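Local coordinates for troponin C (Chlamys nipponensis akazara, PDB 3TZ1), which binds calcium, through the C-terminal domain seen in this chain, as the sensor subunit of troponin, relieving its block on actin filaments in striated muscle, at residues E11-L16 with V60-F65; L4-L9 with L68-D73. All blocks are in the same frame, centred on the assembly; numbering follows the deposited sequence.

Interaction 1: residues E11-L16 with V60-F65; sequences EAFRVL and VDYEEF. With CA (calcium ion), chain C.
The F13 ring takes Y62 over one face and the carbonyl oxygen of V60 at its edge. With F65, these rings form an aromatic cluster in the core of an EF-hand pair. Y62 turns its own edge to the F13 face, with Y62 CD2 3.8 Å from F13 CG. The planes stand at 82°, a T-shaped pair. Y62 CB lies over the same ring and makes a CH-pi contact. F65 meets F13 obliquely, F65 CD2 being 3.7 Å from F13 CD1, and A12 CB sits at the F65 ring edge. The cluster joins the first helix of one hand, 6-16, to the last helix of the other, 62-70. F13 CG points opposite the backbone N (chi1 -169°), which carries the ring across to the start of helix 62-70. There F13 CZ comes within 3.6 Å of Y62 N. I24 of the short sheet also packs on F13 and F65. Replacing F13 by an alanine is likely to take away the face that Y62 packs on and open a gap beside F65.

The same helix start is tied to the calcium site. D61 and E64 form a capping box: E64 N donates to D61 OD1, and D61 N donates to E64 OE1 at 2.9 Å. This second bond probably helps to position the E64 carboxylate. D53, D55, S57 and T59 complete the protein ligands. E64 binds the calcium ion through both oxygens, OE1 and OE2, each at 2.6 Å from the metal.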
ATOM      1  N   GLU A  11       5.096 -11.547   2.721  1.00 19.78           N
ATOM      2  CA  GLU A  11       6.234 -10.955   3.418  1.00 22.55           C
ATOM      3  C   GLU A  11       6.083  -9.437   3.537  1.00 22.91           C
ATOM      4  O   GLU A  11       6.360  -8.859   4.586  1.00 21.35           O
ATOM      5  CB  GLU A  11       7.553 -11.312   2.719  1.00 23.74           C
ATOM      6  CG  GLU A  11       8.797 -10.695   3.369  1.00 23.94           C
ATOM      7  CD  GLU A  11       9.132 -11.320   4.723  1.00 32.83           C
ATOM      8  OE1 GLU A  11       8.566 -12.384   5.054  1.00 32.85           O
ATOM      9  OE2 GLU A  11       9.967 -10.748   5.454  1.00 33.12           O
ATOM     10  N   ALA A  12       5.654  -8.789   2.454  1.00 21.00           N
ATOM     11  CA  ALA A  12       5.399  -7.350   2.471  1.00 19.95           C
ATOM     12  C   ALA A  12       4.337  -6.985   3.503  1.00 20.35           C
ATOM     13  O   ALA A  12       4.497  -6.027   4.264  1.00 17.81           O
ATOM     14  CB  ALA A  12       4.963  -6.871   1.087  1.00 18.32           C
ATOM     15  N   PHE A  13       3.239  -7.737   3.510  1.00 18.85           N
ATOM     16  CA  PHE A  13       2.162  -7.495   4.473  1.00 18.10           C
ATOM     17  C   PHE A  13       2.682  -7.610   5.907  1.00 21.97           C
ATOM     18  O   PHE A  13       2.412  -6.754   6.754  1.00 21.44           O
ATOM     19  CB  PHE A  13       0.999  -8.463   4.232  1.00 21.91           C
ATOM     20  CG  PHE A  13      -0.250  -8.123   5.008  1.00 20.79           C
ATOM     21  CD1 PHE A  13      -1.108  -7.130   4.569  1.00 21.43           C
ATOM     22  CD2 PHE A  13      -0.562  -8.805   6.170  1.00 24.99           C
ATOM     23  CE1 PHE A  13      -2.259  -6.820   5.283  1.00 24.11           C
ATOM     24  CE2 PHE A  13      -1.705  -8.500   6.890  1.00 30.02           C
ATOM     25  CZ  PHE A  13      -2.557  -7.511   6.442  1.00 25.09           C
ATOM     26  N   ARG A  14       3.442  -8.663   6.177  1.00 21.66           N
ATOM     27  CA  ARG A  14       4.001  -8.861   7.510  1.00 23.54           C
ATOM     28  C   ARG A  14       4.881  -7.693   7.932  1.00 23.36           C
ATOM     29  O   ARG A  14       4.802  -7.215   9.067  1.00 25.24           O
ATOM     30  CB  ARG A  14       4.820 -10.151   7.561  1.00 24.05           C
ATOM     31  CG  ARG A  14       4.004 -11.401   7.885  1.00 38.95           C
ATOM     32  CD  ARG A  14       4.906 -12.629   8.015  1.00 46.04           C
ATOM     33  NE  ARG A  14       5.401 -12.847   9.374  1.00 54.06           N
ATOM     34  CZ  ARG A  14       6.473 -12.251   9.889  1.00 55.76           C
ATOM     35  NH1 ARG A  14       7.161 -11.376   9.165  1.00 61.62           N
ATOM     36  NH2 ARG A  14       6.852 -12.521  11.133  1.00 43.96           N
ATOM     37  N   VAL A  15       5.738  -7.249   7.024  1.00 19.87           N
ATOM     38  CA  VAL A  15       6.639  -6.141   7.326  1.00 20.64           C
ATOM     39  C   VAL A  15       5.890  -4.853   7.642  1.00 22.36           C
ATOM     40  O   VAL A  15       6.261  -4.125   8.566  1.00 19.64           O
ATOM     41  CB  VAL A  15       7.658  -5.894   6.189  1.00 20.23           C
ATOM     42  CG1 VAL A  15       8.484  -4.657   6.490  1.00 20.16           C
ATOM     43  CG2 VAL A  15       8.568  -7.107   6.015  1.00 24.00           C
ATOM     44  N   LEU A  16       4.825  -4.579   6.884  1.00 18.93           N
ATOM     45  CA  LEU A  16       4.086  -3.327   7.027  1.00 19.77           C
ATOM     46  C   LEU A  16       3.032  -3.375   8.132  1.00 24.64           C
ATOM     47  O   LEU A  16       2.434  -2.354   8.470  1.00 22.56           O
ATOM     48  CB  LEU A  16       3.426  -2.951   5.694  1.00 21.43           C
ATOM     49  CG  LEU A  16       4.405  -2.755   4.535  1.00 20.32           C
ATOM     50  CD1 LEU A  16       3.652  -2.432   3.243  1.00 17.34           C
ATOM     51  CD2 LEU A  16       5.411  -1.642   4.865  1.00 19.32           C
ATOM     52  N   VAL A  60      -5.796  -1.671   6.325  1.00 21.88           N
ATOM     53  CA  VAL A  60      -5.780  -2.470   5.105  1.00 22.65           C
ATOM     54  C   VAL A  60      -5.636  -3.933   5.487  1.00 25.17           C
ATOM     55  O   VAL A  60      -4.589  -4.335   5.987  1.00 23.10           O
ATOM     56  CB  VAL A  60      -4.609  -2.050   4.186  1.00 22.69           C
ATOM     57  CG1 VAL A  60      -4.568  -2.919   2.939  1.00 20.68           C
ATOM     58  CG2 VAL A  60      -4.739  -0.576   3.795  1.00 24.75           C
ATOM     59  N   ASP A  61      -6.679  -4.737   5.282  1.00 23.06           N
ATOM     60  CA  ASP A  61      -6.543  -6.160   5.604  1.00 23.34           C
ATOM     61  C   ASP A  61      -5.857  -6.897   4.452  1.00 22.30           C
ATOM     62  O   ASP A  61      -5.583  -6.303   3.406  1.00 22.48           O
ATOM     63  CB  ASP A  61      -7.890  -6.796   6.013  1.00 26.92           C
ATOM     64  CG  ASP A  61      -8.957  -6.683   4.937  1.00 30.43           C
ATOM     65  OD1 ASP A  61      -8.686  -7.055   3.777  1.00 30.83           O
ATOM     66  OD2 ASP A  61     -10.077  -6.226   5.258  1.00 32.18           O
ATOM     67  N   TYR A  62      -5.559  -8.181   4.629  1.00 26.30           N
ATOM     68  CA  TYR A  62      -4.753  -8.875   3.622  1.00 26.07           C
ATOM     69  C   TYR A  62      -5.493  -9.009   2.295  1.00 19.57           C
ATOM     70  O   TYR A  62      -4.889  -8.949   1.223  1.00 23.80           O
ATOM     71  CB  TYR A  62      -4.283 -10.249   4.112  1.00 28.40           C
ATOM     72  CG  TYR A  62      -3.430 -10.979   3.095  1.00 27.15           C
ATOM     73  CD1 TYR A  62      -3.933 -12.070   2.393  1.00 30.42           C
ATOM     74  CD2 TYR A  62      -2.131 -10.575   2.830  1.00 27.63           C
ATOM     75  CE1 TYR A  62      -3.160 -12.739   1.459  1.00 28.73           C
ATOM     76  CE2 TYR A  62      -1.350 -11.232   1.892  1.00 24.68           C
ATOM     77  CZ  TYR A  62      -1.870 -12.318   1.218  1.00 25.00           C
ATOM     78  OH  TYR A  62      -1.099 -12.976   0.287  1.00 30.53           O
ATOM     79  N   GLU A  63      -6.806  -9.177   2.364  1.00 23.59           N
ATOM     80  CA  GLU A  63      -7.588  -9.288   1.143  1.00 26.19           C
ATOM     81  C   GLU A  63      -7.546  -7.984   0.352  1.00 24.78           C
ATOM     82  O   GLU A  63      -7.425  -7.993  -0.871  1.00 27.26           O
ATOM     83  CB  GLU A  63      -9.028  -9.687   1.457  1.00 36.46           C
ATOM     84  CG  GLU A  63      -9.876  -9.909   0.232  1.00 51.33           C
ATOM     85  CD  GLU A  63     -11.288 -10.321   0.582  1.00 64.40           C
ATOM     86  OE1 GLU A  63     -11.473 -11.460   1.064  1.00 66.87           O
ATOM     87  OE2 GLU A  63     -12.210  -9.500   0.385  1.00 70.09           O
ATOM     88  N   GLU A  64      -7.637  -6.860   1.052  1.00 24.43           N
ATOM     89  CA  GLU A  64      -7.544  -5.557   0.396  1.00 23.41           C
ATOM     90  C   GLU A  64      -6.158  -5.370  -0.195  1.00 19.46           C
ATOM     91  O   GLU A  64      -5.991  -4.836  -1.292  1.00 20.59           O
ATOM     92  CB  GLU A  64      -7.845  -4.432   1.384  1.00 22.83           C
ATOM     93  CG  GLU A  64      -9.276  -4.416   1.866  1.00 29.32           C
ATOM     94  CD  GLU A  64      -9.493  -3.391   2.935  1.00 29.05           C
ATOM     95  OE1 GLU A  64      -8.572  -3.196   3.762  1.00 24.44           O
ATOM     96  OE2 GLU A  64     -10.567  -2.757   2.931  1.00 28.83           O
ATOM     97  N   PHE A  65      -5.159  -5.824   0.545  1.00 18.54           N
ATOM     98  CA  PHE A  65      -3.782  -5.687   0.112  1.00 19.07           C
ATOM     99  C   PHE A  65      -3.564  -6.502  -1.164  1.00 17.95           C
ATOM    100  O   PHE A  65      -2.949  -6.030  -2.118  1.00 20.16           O
ATOM    101  CB  PHE A  65      -2.848  -6.157   1.227  1.00 18.04           C
ATOM    102  CG  PHE A  65      -1.402  -5.848   0.979  1.00 16.67           C
ATOM    103  CD1 PHE A  65      -0.977  -4.540   0.841  1.00 17.80           C
ATOM    104  CD2 PHE A  65      -0.460  -6.875   0.904  1.00 19.71           C
ATOM    105  CE1 PHE A  65       0.376  -4.252   0.619  1.00 22.67           C
ATOM    106  CE2 PHE A  65       0.882  -6.595   0.677  1.00 19.34           C
ATOM    107  CZ  PHE A  65       1.298  -5.281   0.543  1.00 22.77           C
TER
HETATM  108 CA    CA C   1     -10.106  -1.763   5.270  1.00 27.32          CA
HETATM  109  O   HOH W   1     -10.519  -4.090   6.420  1.00 35.54           O

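Interaction 2: residues L4-L9 with L68-D73; sequences LDEREL and LMMSSD
L9 and M69 meet at an angle, with the methyl L9 CD1 set against the root of the methionine. L9 CD1 is 3.4 Å from M69 CB, tighter than usual carbon packing. The other branch of L9 turns to M70, and L9 CD2 lies 3.8 Å from M70 SD. One leucine therefore spreads its two methyls over two consecutive methionines. With chi1 at -174°, L9 CG lies opposite its own backbone N, and the fork reaches toward helix 62-70.

The two methionines have different shapes. M69 is bent at both chi2 and chi3. This bend brings M69 CE to 3.7 Å from L4 CD1. The same L4 methyl also lies near M69 CB, the atom that L9 CD1 touches. M70 is extended as far as its sulfur and bends only at chi3. Its sulfur and methyl reach back toward the start of the chain. L4 CB packs on M70 CG at 4.0 Å, and the methyl M70 CE lies close to the carbonyl oxygen of L4. All these contacts across the pair are apolar or van der Waals in kind.

Polar bonds within each segment shape its backbone near the helix ends. D5 is the N-cap of helix 6-16: D5 OD1 accepts from R7 N at 2.8 Å. R7 also folds back, and R7 NH2 makes a salt bridge to D5 OD2. On the other segment, S71 OG donates to L68 O, while the bound peptide reaches S71 and D73 with basic side chains. This is leucine-methionine packing between the first and last helices of a paired EF-hand domain, at its termini.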
ATOM      1  N   LEU A   4       2.822 -10.717  -9.013  1.00 46.50           N
ATOM      2  CA  LEU A   4       3.471 -10.742  -7.708  1.00 46.46           C
ATOM      3  C   LEU A   4       3.366 -12.132  -7.075  1.00 45.18           C
ATOM      4  O   LEU A   4       2.271 -12.670  -6.916  1.00 48.81           O
ATOM      5  CB  LEU A   4       2.844  -9.697  -6.779  1.00 48.92           C
ATOM      6  CG  LEU A   4       3.773  -8.797  -5.959  1.00 48.09           C
ATOM      7  CD1 LEU A   4       2.971  -8.003  -4.957  1.00 33.43           C
ATOM      8  CD2 LEU A   4       4.836  -9.612  -5.245  1.00 51.08           C
ATOM      9  N   ASP A   5       4.513 -12.708  -6.731  1.00 37.22           N
ATOM     10  CA  ASP A   5       4.570 -13.937  -5.952  1.00 38.60           C
ATOM     11  C   ASP A   5       3.809 -13.724  -4.646  1.00 36.15           C
ATOM     12  O   ASP A   5       4.003 -12.706  -3.978  1.00 33.59           O
ATOM     13  CB  ASP A   5       6.032 -14.282  -5.644  1.00 43.90           C
ATOM     14  CG  ASP A   5       6.218 -15.730  -5.231  1.00 52.02           C
ATOM     15  OD1 ASP A   5       5.666 -16.126  -4.183  1.00 52.76           O
ATOM     16  OD2 ASP A   5       6.925 -16.468  -5.952  1.00 52.78           O
ATOM     17  N   GLU A   6       2.945 -14.669  -4.278  1.00 38.99           N
ATOM     18  CA  GLU A   6       2.171 -14.522  -3.042  1.00 38.28           C
ATOM     19  C   GLU A   6       3.059 -14.591  -1.802  1.00 32.92           C
ATOM     20  O   GLU A   6       2.734 -14.018  -0.765  1.00 28.38           O
ATOM     21  CB  GLU A   6       1.041 -15.550  -2.946  1.00 45.36           C
ATOM     22  CG  GLU A   6       0.159 -15.357  -1.719  1.00 50.92           C
ATOM     23  CD  GLU A   6      -1.332 -15.411  -2.026  1.00 55.60           C
ATOM     24  OE1 GLU A   6      -1.706 -15.617  -3.203  1.00 61.08           O
ATOM     25  OE2 GLU A   6      -2.133 -15.242  -1.079  1.00 50.99           O
ATOM     26  N   ARG A   7       4.178 -15.299  -1.913  1.00 34.45           N
ATOM     27  CA  ARG A   7       5.154 -15.337  -0.825  1.00 31.20           C
ATOM     28  C   ARG A   7       5.687 -13.947  -0.552  1.00 24.73           C
ATOM     29  O   ARG A   7       5.875 -13.542   0.600  1.00 25.97           O
ATOM     30  CB  ARG A   7       6.325 -16.251  -1.179  1.00 38.41           C
ATOM     31  CG  ARG A   7       6.181 -17.666  -0.681  1.00 48.85           C
ATOM     32  CD  ARG A   7       7.377 -18.488  -1.127  1.00 54.30           C
ATOM     33  NE  ARG A   7       7.574 -18.379  -2.570  1.00 56.74           N
ATOM     34  CZ  ARG A   7       8.567 -18.957  -3.238  1.00 59.58           C
ATOM     35  NH1 ARG A   7       9.466 -19.689  -2.592  1.00 58.88           N
ATOM     36  NH2 ARG A   7       8.657 -18.800  -4.554  1.00 59.07           N
ATOM     37  N   GLU A   8       5.956 -13.220  -1.628  1.00 27.81           N
ATOM     38  CA  GLU A   8       6.484 -11.871  -1.528  1.00 31.53           C
ATOM     39  C   GLU A   8       5.417 -10.939  -0.963  1.00 24.92           C
ATOM     40  O   GLU A   8       5.706 -10.071  -0.141  1.00 24.64           O
ATOM     41  CB  GLU A   8       6.917 -11.392  -2.909  1.00 37.91           C
ATOM     42  CG  GLU A   8       8.047 -10.410  -2.886  1.00 35.63           C
ATOM     43  CD  GLU A   8       8.455  -9.994  -4.275  1.00 33.42           C
ATOM     44  OE1 GLU A   8       8.262 -10.796  -5.215  1.00 38.67           O
ATOM     45  OE2 GLU A   8       8.953  -8.864  -4.423  1.00 30.15           O
ATOM     46  N   LEU A   9       4.183 -11.128  -1.422  1.00 22.17           N
ATOM     47  CA  LEU A   9       3.043 -10.360  -0.933  1.00 18.97           C
ATOM     48  C   LEU A   9       2.849 -10.550   0.565  1.00 21.12           C
ATOM     49  O   LEU A   9       2.646  -9.585   1.305  1.00 21.34           O
ATOM     50  CB  LEU A   9       1.762 -10.784  -1.661  1.00 22.19           C
ATOM     51  CG  LEU A   9       0.534  -9.939  -1.322  1.00 31.71           C
ATOM     52  CD1 LEU A   9       0.657  -8.584  -1.989  1.00 34.82           C
ATOM     53  CD2 LEU A   9      -0.758 -10.638  -1.752  1.00 31.32           C
ATOM     54  N   LEU A  68      -5.154  -4.978  -4.328  1.00 22.15           N
ATOM     55  CA  LEU A  68      -4.351  -3.897  -4.888  1.00 22.71           C
ATOM     56  C   LEU A  68      -3.148  -4.462  -5.617  1.00 23.33           C
ATOM     57  O   LEU A  68      -2.882  -4.133  -6.779  1.00 21.36           O
ATOM     58  CB  LEU A  68      -3.874  -2.945  -3.791  1.00 20.39           C
ATOM     59  CG  LEU A  68      -2.769  -1.966  -4.223  1.00 17.95           C
ATOM     60  CD1 LEU A  68      -3.277  -1.014  -5.321  1.00 24.47           C
ATOM     61  CD2 LEU A  68      -2.258  -1.178  -3.036  1.00 19.42           C
ATOM     62  N   MET A  69      -2.420  -5.332  -4.929  1.00 23.52           N
ATOM     63  CA  MET A  69      -1.107  -5.728  -5.402  1.00 26.71           C
ATOM     64  C   MET A  69      -1.128  -6.729  -6.560  1.00 29.42           C
ATOM     65  O   MET A  69      -0.260  -6.690  -7.430  1.00 34.41           O
ATOM     66  CB  MET A  69      -0.270  -6.240  -4.229  1.00 22.70           C
ATOM     67  CG  MET A  69      -0.082  -5.200  -3.118  1.00 19.73           C
ATOM     68  SD  MET A  69       0.762  -3.691  -3.657  1.00 25.16           S
ATOM     69  CE  MET A  69       2.273  -4.380  -4.315  1.00 28.92           C
ATOM     70  N   MET A  70      -2.101  -7.635  -6.563  1.00 23.58           N
ATOM     71  CA  MET A  70      -2.153  -8.671  -7.594  1.00 23.47           C
ATOM     72  C   MET A  70      -3.142  -8.427  -8.745  1.00 34.79           C
ATOM     73  O   MET A  70      -3.272  -9.250  -9.649  1.00 35.14           O
ATOM     74  CB  MET A  70      -2.291 -10.067  -6.961  1.00 29.10           C
ATOM     75  CG  MET A  70      -1.015 -10.475  -6.208  1.00 32.77           C
ATOM     76  SD  MET A  70      -1.089 -12.012  -5.272  1.00102.20           S
ATOM     77  CE  MET A  70      -0.739 -13.226  -6.541  1.00 66.87           C
ATOM     78  N   SER A  71      -3.819  -7.284  -8.711  1.00 34.27           N
ATOM     79  CA  SER A  71      -4.770  -6.913  -9.761  1.00 43.64           C
ATOM     80  C   SER A  71      -4.088  -6.702 -11.115  1.00 43.24           C
ATOM     81  O   SER A  71      -3.027  -6.077 -11.193  1.00 40.00           O
ATOM     82  CB  SER A  71      -5.523  -5.638  -9.369  1.00 38.12           C
ATOM     83  OG  SER A  71      -4.623  -4.550  -9.259  1.00 42.69           O
ATOM     84  N   SER A  72      -4.712  -7.218 -12.173  1.00 42.91           N
ATOM     85  CA  SER A  72      -4.251  -6.995 -13.542  1.00 43.82           C
ATOM     86  C   SER A  72      -5.355  -6.324 -14.350  1.00 42.05           C
ATOM     87  O   SER A  72      -6.420  -6.908 -14.551  1.00 39.16           O
ATOM     88  CB  SER A  72      -3.849  -8.312 -14.206  1.00 50.62           C
ATOM     89  OG  SER A  72      -3.610  -8.119 -15.591  1.00 55.63           O
ATOM     90  N   ASP A  73      -5.100  -5.098 -14.798  1.00 37.63           N
ATOM     91  CA  ASP A  73      -6.129  -4.294 -15.465  1.00 39.92           C
ATOM     92  C   ASP A  73      -6.101  -4.297 -16.999  1.00 46.20           C
ATOM     93  O   ASP A  73      -6.956  -3.675 -17.634  1.00 42.94           O
ATOM     94  CB  ASP A  73      -6.091  -2.856 -14.938  1.00 40.16           C
ATOM     95  CG  ASP A  73      -6.208  -2.789 -13.426  1.00 40.92           C
ATOM     96  OD1 ASP A  73      -7.153  -3.394 -12.872  1.00 43.98           O
ATOM     97  OD2 ASP A  73      -5.348  -2.144 -12.790  1.00 35.35           O
TER

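How the interactions relate
Both interactions join helix 6-16 to helix 62-70. Interaction 1 is buried and lies nearer the centre of the chain, about 7 Å from it against about 12 Å for interaction 2, centre to centre. Interaction 2 is only partly buried, where the two chain ends come together. Aromatic rings carry interaction 1, and its second segment also supplies a calcium ligand. Aliphatic leucine and thioether methionine side chains carry interaction 2, which is remote from the metal. The two meet directly between the helices. L9 packs on both Y62 and F65, and Y62 OH probably bonds to E6 OE2. E6 also forms a salt bridge with K66. The bound peptide contacts residues of both interactions.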